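Local structure of divalent-cation tolerance protein CutA (Thermus thermophilus, 1NZA) at residues K20-E24 with E25-A29. The protein forms a homotrimer of the CutA family that probably binds copper and is probably involved in resistance toward heavy metals. Sequence-based numbering, arbitrary orientation.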
loop_
_atom_site.group_PDB
_atom_site.type_symbol
_atom_site.label_atom_id
_atom_site.label_comp_id
_atom_site.label_asym_id
_atom_site.label_seq_id
_atom_site.Cartn_x
_atom_site.Cartn_y
_atom_site.Cartn_z
ATOM N N LYS A 20 -13.067 -13.468 0.193
ATOM C CA LYS A 20 -14.193 -14.048 -0.527
ATOM C C LYS A 20 -15.521 -13.454 -0.082
ATOM O O LYS A 20 -16.368 -13.117 -0.910
ATOM C CB LYS A 20 -14.215 -15.569 -0.350
ATOM C CG LYS A 20 -13.065 -16.278 -1.041
ATOM C CD LYS A 20 -13.302 -17.778 -1.118
ATOM C CE LYS A 20 -13.397 -18.410 0.259
ATOM N NZ LYS A 20 -13.585 -19.885 0.161
ATOM N N ALA A 21 -15.701 -13.320 1.226
ATOM C CA ALA A 21 -16.939 -12.768 1.765
ATOM C C ALA A 21 -17.201 -11.355 1.246
ATOM O O ALA A 21 -18.315 -11.038 0.834
ATOM C CB ALA A 21 -16.889 -12.771 3.282
ATOM N N LEU A 22 -16.176 -10.508 1.248
ATOM C CA LEU A 22 -16.347 -9.139 0.770
ATOM C C LEU A 22 -16.692 -9.065 -0.718
ATOM O O LEU A 22 -17.573 -8.297 -1.122
ATOM C CB LEU A 22 -15.085 -8.320 1.067
ATOM C CG LEU A 22 -14.837 -8.132 2.563
ATOM C CD1 LEU A 22 -13.537 -7.388 2.797
ATOM C CD2 LEU A 22 -16.014 -7.371 3.169
ATOM N N VAL A 23 -16.017 -9.860 -1.540
ATOM C CA VAL A 23 -16.296 -9.837 -2.967
ATOM C C VAL A 23 -17.646 -10.489 -3.279
ATOM O O VAL A 23 -18.422 -9.966 -4.082
ATOM C CB VAL A 23 -15.182 -10.543 -3.773
ATOM C CG1 VAL A 23 -15.489 -10.473 -5.260
ATOM C CG2 VAL A 23 -13.838 -9.874 -3.485
ATOM N N GLU A 24 -17.930 -11.621 -2.642
ATOM C CA GLU A 24 -19.200 -12.313 -2.866
ATOM C C GLU A 24 -20.366 -11.378 -2.554
ATOM O O GLU A 24 -21.327 -11.283 -3.318
ATOM C CB GLU A 24 -19.323 -13.551 -1.965
ATOM C CG GLU A 24 -18.288 -14.639 -2.186
ATOM C CD GLU A 24 -18.504 -15.838 -1.271
ATOM O OE1 GLU A 24 -18.744 -15.636 -0.057
ATOM O OE2 GLU A 24 -18.427 -16.986 -1.763
ATOM N N GLU A 25 -20.265 -10.692 -1.421
ATOM C CA GLU A 25 -21.309 -9.787 -0.960
ATOM C C GLU A 25 -21.282 -8.403 -1.593
ATOM O O GLU A 25 -21.935 -7.478 -1.106
ATOM C CB GLU A 25 -21.234 -9.669 0.561
ATOM C CG GLU A 25 -21.589 -10.966 1.272
ATOM C CD GLU A 25 -21.361 -10.902 2.768
ATOM O OE1 GLU A 25 -21.765 -9.899 3.393
ATOM O OE2 GLU A 25 -20.786 -11.864 3.321
ATOM N N ARG A 26 -20.535 -8.272 -2.682
ATOM C CA ARG A 26 -20.417 -7.011 -3.407
ATOM C C ARG A 26 -20.048 -5.815 -2.532
ATOM O O ARG A 26 -20.521 -4.700 -2.758
ATOM C CB ARG A 26 -21.715 -6.709 -4.167
ATOM C CG ARG A 26 -22.168 -7.818 -5.107
ATOM C CD ARG A 26 -23.330 -7.358 -5.981
ATOM N NE ARG A 26 -22.877 -6.588 -7.137
ATOM C CZ ARG A 26 -22.505 -7.129 -8.295
ATOM N NH1 ARG A 26 -22.537 -8.445 -8.457
ATOM N NH2 ARG A 26 -22.093 -6.353 -9.290
ATOM N N LEU A 27 -19.208 -6.045 -1.528
ATOM C CA LEU A 27 -18.767 -4.961 -0.659
ATOM C C LEU A 27 -17.392 -4.513 -1.137
ATOM O O LEU A 27 -16.809 -3.560 -0.614
ATOM C CB LEU A 27 -18.703 -5.423 0.797
ATOM C CG LEU A 27 -20.056 -5.747 1.440
ATOM C CD1 LEU A 27 -19.842 -6.188 2.871
ATOM C CD2 LEU A 27 -20.961 -4.518 1.381
ATOM N N ALA A 28 -16.889 -5.218 -2.142
ATOM C CA ALA A 28 -15.594 -4.927 -2.740
ATOM C C ALA A 28 -15.592 -5.624 -4.095
ATOM O O ALA A 28 -16.234 -6.663 -4.261
ATOM C CB ALA A 28 -14.472 -5.461 -1.859
ATOM N N ALA A 29 -14.888 -5.050 -5.065
ATOM C CA ALA A 29 -14.831 -5.626 -6.401
ATOM C C ALA A 29 -13.599 -6.504 -6.541
ATOM O O ALA A 29 -13.579 -7.457 -7.320
ATOM C CB ALA A 29 -14.784 -4.525 -7.443
#
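Leu22 and Leu27 meet where helix 12-24 ends in a Schellman motif, just ahead of strand 30-42. Two backbone bonds define the motif. Leu27 N donates to Leu22 O at 2.8 Å, with a C=O...N angle of 163°. Arg26 N donates to Val23 O at 3.0 Å, and it sits above the carbonyl plane. Arg26 is the C-prime residue; its positive phi of 51° turns the chain back across the helix end. One step earlier, Glu25 N still makes a helical bond to Ala21 O.

The tight side is apolar. The Leu22 and Leu27 side chains cross at about a right angle. With Leu22 CG beside its own backbone N (chi1 -66°), Leu22 CD2 reaches Leu27 CD1 at 4.0 Å. Leu22 CB also touches Ala28 CB at 4.1 Å. Helix 64-74 covers this side: Leu67 packs on Leu22, and Leu74 on Ala21. Val23 belongs to the trimer interface. Its side chain packs on Tyr41 of the second subunit, and its carbonyl oxygen also accepts a bond from Arg42 of that subunit.

The looser side is polar. Glu24 is exposed. Glu25 is partly exposed and runs its extended chain back past the last turn, with CG 3.3 Å from Ala21 O. Its carboxylate forms a salt bridge with Arg70 of helix 64-74. The Arg26 side chain starts away from the helix, bends at its third torsion and makes a weak hydrogen bond from NH2 to Glu100 O. The turn thus ties the helix end to the C-terminal segment and to the second subunit. Beyond it, the returning chain runs beside Val23, where the CA hydrogen points almost straight at Ala28 O, with Val23 CA 3.4 Å from that oxygen.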